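Local atomic coordinates of pentafunctional AROM polypeptide (Schizosaccharomyces pombe, PDB entry 5SWV), a protein that probably carries out five successive steps of the shikimate pathway, the fragment here holding the 3-dehydroquinate dehydratase and shikimate dehydrogenase activities. Residues D166-N180 against I196-S210. Sequence-based numbering, arbitrary orientation.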
loop_
_atom_site.group_PDB
_atom_site.type_symbol
_atom_site.label_atom_id
_atom_site.label_comp_id
_atom_site.label_asym_id
_atom_site.label_seq_id
_atom_site.Cartn_x
_atom_site.Cartn_y
_atom_site.Cartn_z
ATOM N N ASP A 166 -16.539 15.867 6.226
ATOM C CA ASP A 166 -15.117 15.905 5.880
ATOM C C ASP A 166 -14.897 15.698 4.366
ATOM O O ASP A 166 -13.899 16.165 3.811
ATOM C CB ASP A 166 -14.350 14.834 6.656
ATOM C CG ASP A 166 -14.400 15.055 8.144
ATOM O OD1 ASP A 166 -13.697 15.959 8.625
ATOM O OD2 ASP A 166 -15.137 14.329 8.841
ATOM N N VAL A 167 -15.789 14.932 3.735
ATOM C CA VAL A 167 -15.809 14.723 2.286
ATOM C C VAL A 167 -17.264 14.726 1.845
ATOM O O VAL A 167 -18.131 14.316 2.617
ATOM C CB VAL A 167 -15.197 13.359 1.896
ATOM C CG1 VAL A 167 -15.213 13.166 0.367
ATOM C CG2 VAL A 167 -13.791 13.219 2.473
ATOM N N ILE A 168 -17.542 15.193 0.628
ATOM C CA ILE A 168 -18.901 15.134 0.085
ATOM C C ILE A 168 -18.857 14.286 -1.165
ATOM O O ILE A 168 -17.967 14.433 -1.986
ATOM C CB ILE A 168 -19.479 16.518 -0.219
ATOM C CG1 ILE A 168 -19.572 17.338 1.073
ATOM C CG2 ILE A 168 -20.861 16.386 -0.847
ATOM C CD1 ILE A 168 -20.068 18.765 0.897
ATOM N N LYS A 169 -19.819 13.381 -1.287
ATOM C CA LYS A 169 -19.915 12.486 -2.423
ATOM C C LYS A 169 -21.280 12.691 -3.065
ATOM O O LYS A 169 -22.302 12.459 -2.431
ATOM C CB LYS A 169 -19.733 11.059 -1.954
ATOM C CG LYS A 169 -19.770 10.011 -3.047
ATOM C CD LYS A 169 -19.744 8.630 -2.408
ATOM C CE LYS A 169 -20.533 7.624 -3.225
ATOM N NZ LYS A 169 -19.657 6.847 -4.137
ATOM N N LEU A 170 -21.288 13.138 -4.318
ATOM C CA LEU A 170 -22.528 13.351 -5.065
ATOM C C LEU A 170 -22.450 12.521 -6.326
ATOM O O LEU A 170 -21.488 12.650 -7.084
ATOM C CB LEU A 170 -22.691 14.817 -5.429
ATOM C CG LEU A 170 -22.665 15.800 -4.266
ATOM C CD1 LEU A 170 -22.769 17.220 -4.798
ATOM C CD2 LEU A 170 -23.778 15.518 -3.261
ATOM N N VAL A 171 -23.456 11.673 -6.547
ATOM C CA VAL A 171 -23.457 10.779 -7.698
ATOM C C VAL A 171 -24.762 10.838 -8.466
ATOM O O VAL A 171 -25.794 10.471 -7.938
ATOM C CB VAL A 171 -23.213 9.320 -7.292
ATOM C CG1 VAL A 171 -23.131 8.446 -8.543
ATOM C CG2 VAL A 171 -21.943 9.213 -6.459
ATOM N N GLY A 172 -24.699 11.272 -9.719
ATOM C CA GLY A 172 -25.874 11.328 -10.577
ATOM C C GLY A 172 -26.023 10.057 -11.382
ATOM O O GLY A 172 -25.182 9.165 -11.291
ATOM N N MET A 173 -27.116 9.972 -12.141
ATOM C CA MET A 173 -27.276 8.959 -13.169
ATOM C C MET A 173 -27.229 9.690 -14.495
ATOM O O MET A 173 -27.957 10.668 -14.698
ATOM C CB MET A 173 -28.605 8.218 -13.003
ATOM C CG MET A 173 -28.896 7.165 -14.082
ATOM S SD MET A 173 -27.839 5.691 -14.019
ATOM C CE MET A 173 -28.439 4.873 -12.540
ATOM N N ALA A 174 -26.377 9.222 -15.397
ATOM C CA ALA A 174 -26.215 9.877 -16.688
ATOM C C ALA A 174 -27.185 9.304 -17.704
ATOM O O ALA A 174 -27.307 8.085 -17.816
ATOM C CB ALA A 174 -24.793 9.713 -17.181
ATOM N N ASN A 175 -27.856 10.186 -18.444
ATOM C CA ASN A 175 -28.681 9.800 -19.607
ATOM C C ASN A 175 -27.938 9.909 -20.952
ATOM O O ASN A 175 -28.335 9.288 -21.935
ATOM C CB ASN A 175 -29.936 10.666 -19.681
ATOM C CG ASN A 175 -30.651 10.755 -18.363
ATOM O OD1 ASN A 175 -31.393 9.857 -17.998
ATOM N ND2 ASN A 175 -30.434 11.836 -17.639
ATOM N N ASN A 176 -26.873 10.707 -20.983
ATOM C CA ASN A 176 -26.155 11.033 -22.214
ATOM C C ASN A 176 -24.774 11.633 -21.912
ATOM O O ASN A 176 -24.519 12.020 -20.776
ATOM C CB ASN A 176 -26.989 12.005 -23.054
ATOM C CG ASN A 176 -27.474 13.223 -22.260
ATOM O OD1 ASN A 176 -26.682 14.072 -21.840
ATOM N ND2 ASN A 176 -28.782 13.324 -22.074
ATOM N N LEU A 177 -23.897 11.705 -22.918
ATOM C CA LEU A 177 -22.618 12.438 -22.810
ATOM C C LEU A 177 -22.756 13.826 -22.154
ATOM O O LEU A 177 -21.943 14.222 -21.308
ATOM C CB LEU A 177 -21.997 12.644 -24.197
ATOM C CG LEU A 177 -20.968 13.800 -24.364
ATOM C CD1 LEU A 177 -19.622 13.350 -23.794
ATOM C CD2 LEU A 177 -20.844 14.318 -25.800
ATOM N N ASN A 178 -23.761 14.579 -22.576
ATOM C CA ASN A 178 -23.899 15.947 -22.107
ATOM C C ASN A 178 -23.971 16.105 -20.573
ATOM O O ASN A 178 -23.507 17.107 -20.027
ATOM C CB ASN A 178 -25.098 16.622 -22.759
ATOM C CG ASN A 178 -24.920 18.107 -22.822
ATOM O OD1 ASN A 178 -24.131 18.596 -23.634
ATOM N ND2 ASN A 178 -25.591 18.837 -21.929
ATOM N N ASP A 179 -24.551 15.111 -19.899
ATOM C CA ASP A 179 -24.632 15.078 -18.439
ATOM C C ASP A 179 -23.243 15.030 -17.775
ATOM O O ASP A 179 -23.041 15.624 -16.730
ATOM C CB ASP A 179 -25.511 13.898 -17.947
ATOM C CG ASP A 179 -27.028 14.123 -18.164
ATOM O OD1 ASP A 179 -27.487 15.280 -18.329
ATOM O OD2 ASP A 179 -27.776 13.117 -18.167
ATOM N N ASN A 180 -22.297 14.330 -18.384
ATOM C CA ASN A 180 -20.920 14.277 -17.887
ATOM C C ASN A 180 -20.210 15.618 -18.034
ATOM O O ASN A 180 -19.414 16.001 -17.178
ATOM C CB ASN A 180 -20.122 13.167 -18.594
ATOM C CG ASN A 180 -20.677 11.780 -18.306
ATOM O OD1 ASN A 180 -21.074 11.493 -17.187
ATOM N ND2 ASN A 180 -20.725 10.921 -19.318
ATOM N N ILE A 196 -14.228 21.789 1.081
ATOM C CA ILE A 196 -14.432 20.417 1.492
ATOM C C ILE A 196 -14.112 19.603 0.245
ATOM O O ILE A 196 -14.552 19.967 -0.839
ATOM C CB ILE A 196 -15.902 20.168 1.900
ATOM C CG1 ILE A 196 -16.300 21.055 3.092
ATOM C CG2 ILE A 196 -16.148 18.695 2.214
ATOM C CD1 ILE A 196 -17.710 21.618 2.990
ATOM N N PRO A 197 -13.328 18.527 0.371
ATOM C CA PRO A 197 -13.043 17.729 -0.826
ATOM C C PRO A 197 -14.274 17.003 -1.351
ATOM O O PRO A 197 -15.167 16.647 -0.576
ATOM C CB PRO A 197 -11.976 16.736 -0.367
ATOM C CG PRO A 197 -11.999 16.780 1.117
ATOM C CD PRO A 197 -12.504 18.125 1.514
ATOM N N LEU A 198 -14.295 16.780 -2.664
ATOM C CA LEU A 198 -15.495 16.332 -3.367
ATOM C C LEU A 198 -15.272 15.099 -4.256
ATOM O O LEU A 198 -14.437 15.123 -5.148
ATOM C CB LEU A 198 -16.025 17.487 -4.214
ATOM C CG LEU A 198 -17.338 17.265 -4.978
ATOM C CD1 LEU A 198 -18.549 17.326 -4.058
ATOM C CD2 LEU A 198 -17.475 18.286 -6.095
ATOM N N ILE A 199 -16.044 14.038 -4.007
ATOM C CA ILE A 199 -16.186 12.908 -4.935
ATOM C C ILE A 199 -17.440 13.178 -5.767
ATOM O O ILE A 199 -18.511 13.390 -5.220
ATOM C CB ILE A 199 -16.362 11.562 -4.203
ATOM C CG1 ILE A 199 -15.281 11.357 -3.141
ATOM C CG2 ILE A 199 -16.316 10.401 -5.189
ATOM C CD1 ILE A 199 -15.517 10.140 -2.269
ATOM N N LEU A 200 -17.307 13.132 -7.084
ATOM C CA LEU A 200 -18.362 13.575 -7.982
ATOM C C LEU A 200 -18.295 12.872 -9.328
ATOM O O LEU A 200 -17.303 12.969 -10.030
ATOM C CB LEU A 200 -18.231 15.074 -8.168
ATOM C CG LEU A 200 -19.197 15.788 -9.112
ATOM C CD1 LEU A 200 -20.611 15.724 -8.555
ATOM C CD2 LEU A 200 -18.759 17.234 -9.334
ATOM N N PHE A 201 -19.363 12.164 -9.675
ATOM C CA PHE A 201 -19.468 11.445 -10.948
ATOM C C PHE A 201 -20.900 11.011 -11.209
ATOM O O PHE A 201 -21.775 11.218 -10.381
ATOM C CB PHE A 201 -18.551 10.222 -10.971
ATOM C CG PHE A 201 -18.844 9.212 -9.908
ATOM C CD1 PHE A 201 -18.318 9.356 -8.624
ATOM C CD2 PHE A 201 -19.602 8.083 -10.188
ATOM C CE1 PHE A 201 -18.567 8.407 -7.638
ATOM C CE2 PHE A 201 -19.846 7.122 -9.205
ATOM C CZ PHE A 201 -19.339 7.295 -7.928
ATOM N N ASN A 202 -21.120 10.442 -12.390
ATOM C CA ASN A 202 -22.387 9.859 -12.769
ATOM C C ASN A 202 -22.192 8.372 -12.919
ATOM O O ASN A 202 -21.254 7.925 -13.597
ATOM C CB ASN A 202 -22.877 10.419 -14.094
ATOM C CG ASN A 202 -23.153 11.911 -14.035
ATOM O OD1 ASN A 202 -23.833 12.390 -13.132
ATOM N ND2 ASN A 202 -22.633 12.652 -15.005
ATOM N N MET A 203 -23.071 7.610 -12.274
ATOM C CA MET A 203 -23.155 6.185 -12.532
ATOM C C MET A 203 -23.943 5.948 -13.823
ATOM O O MET A 203 -24.464 6.894 -14.427
ATOM C CB MET A 203 -23.725 5.443 -11.326
ATOM C CG MET A 203 -25.178 5.724 -10.955
ATOM S SD MET A 203 -25.746 4.909 -9.431
ATOM C CE MET A 203 -24.346 5.041 -8.333
ATOM N N GLY A 204 -24.000 4.691 -14.248
ATOM C CA GLY A 204 -24.575 4.325 -15.536
ATOM C C GLY A 204 -23.460 4.134 -16.535
ATOM O O GLY A 204 -22.407 4.749 -16.413
ATOM N N ARG A 205 -23.692 3.282 -17.530
ATOM C CA ARG A 205 -22.737 3.094 -18.627
ATOM C C ARG A 205 -22.462 4.379 -19.382
ATOM O O ARG A 205 -21.346 4.575 -19.851
ATOM C CB ARG A 205 -23.226 2.038 -19.610
ATOM C CG ARG A 205 -23.284 0.651 -19.000
ATOM C CD ARG A 205 -23.571 -0.444 -20.028
ATOM N NE ARG A 205 -22.950 -1.703 -19.612
ATOM C CZ ARG A 205 -21.628 -1.936 -19.594
ATOM N NH1 ARG A 205 -21.178 -3.112 -19.170
ATOM N NH2 ARG A 205 -20.735 -1.009 -19.987
ATOM N N PHE A 206 -23.472 5.242 -19.502
ATOM C CA PHE A 206 -23.284 6.576 -20.093
ATOM C C PHE A 206 -22.408 7.482 -19.219
ATOM O O PHE A 206 -21.753 8.387 -19.725
ATOM C CB PHE A 206 -24.618 7.304 -20.314
ATOM C CG PHE A 206 -25.454 6.800 -21.474
ATOM C CD1 PHE A 206 -24.958 6.806 -22.781
ATOM C CD2 PHE A 206 -26.793 6.422 -21.271
ATOM C CE1 PHE A 206 -25.759 6.391 -23.847
ATOM C CE2 PHE A 206 -27.595 6.009 -22.335
ATOM C CZ PHE A 206 -27.075 5.991 -23.623
ATOM N N GLY A 207 -22.415 7.259 -17.906
ATOM C CA GLY A 207 -21.650 8.078 -16.954
ATOM C C GLY A 207 -20.153 7.853 -16.905
ATOM O O GLY A 207 -19.429 8.632 -16.287
ATOM N N GLN A 208 -19.677 6.814 -17.581
ATOM C CA GLN A 208 -18.296 6.336 -17.410
ATOM C C GLN A 208 -17.211 7.403 -17.616
ATOM O O GLN A 208 -16.208 7.403 -16.900
ATOM C CB GLN A 208 -18.030 5.094 -18.280
ATOM C CG GLN A 208 -18.830 3.869 -17.827
ATOM C CD GLN A 208 -18.559 2.601 -18.604
ATOM O OE1 GLN A 208 -19.294 1.635 -18.483
ATOM N NE2 GLN A 208 -17.517 2.597 -19.401
ATOM N N LEU A 209 -17.406 8.317 -18.564
ATOM C CA LEU A 209 -16.492 9.460 -18.687
ATOM C C LEU A 209 -16.282 10.196 -17.337
ATOM O O LEU A 209 -15.139 10.534 -16.983
ATOM C CB LEU A 209 -16.992 10.462 -19.737
ATOM C CG LEU A 209 -16.127 11.714 -19.945
ATOM C CD1 LEU A 209 -14.701 11.392 -20.363
ATOM C CD2 LEU A 209 -16.762 12.629 -20.968
ATOM N N SER A 210 -17.366 10.454 -16.600
ATOM C CA SER A 210 -17.265 11.246 -15.383
ATOM C C SER A 210 -16.459 10.527 -14.301
ATOM O O SER A 210 -15.770 11.173 -13.533
ATOM C CB SER A 210 -18.646 11.625 -14.848
ATOM O OG SER A 210 -19.348 10.492 -14.335
HETATM O O HOH W 1 -26.181 5.307 -18.123
#
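Strands 167-173 and 198-203 run parallel, their axes inclined by 27° and 4.3 Å apart at closest approach, and pair from I168 with L198 to M173 with M203; the amides of I168, L170, G172 and A174 bond to the carbonyls of P197, I199, F201 and M203, while those of I199, F201 (weakly) and M203 return bonds to I168, L170 and G172. On the face with K169 and M203, V171 CG2 lies over the F201 ring, 3.9 Å from its centroid, a CH-pi contact. The F201 ring reaches there because chi1 (60°) sets CG between the backbone N and carbonyl carbon. K169 NZ comes to the ring edge, 3.8 Å from F201 CZ. V171 CG1 packs 3.6 Å from M203 CE, and the M173 and M203 side chains cross at about a right angle, M173 CE 3.7 Å from M203 CG.

At the C-terminal ends of the strands, the amides of N202 and N180 link strand 198-203 to the start of helix 177-193. N202 ND2 donates almost straight (176°) to N180 OD1 at 2.9 Å, in N202's amide plane; N180 ND2 passes the link on to F206 O at 2.8 Å. Both ends of the buried N180 amide are engaged, which should fix its rotation. S210 OG accepts from N202 N at 2.6 Å.

The pair closes a right-handed beta-alpha-beta crossover through helix 177-193 in the type I dehydroquinase TIM barrel. L198, L200 and N202 face that helix, I168 and L170 meet helix 152-162, W148 NE1 hydrogen-bonds to N202 OD1, and strand 134-140 flanks 167-173 on its other edge.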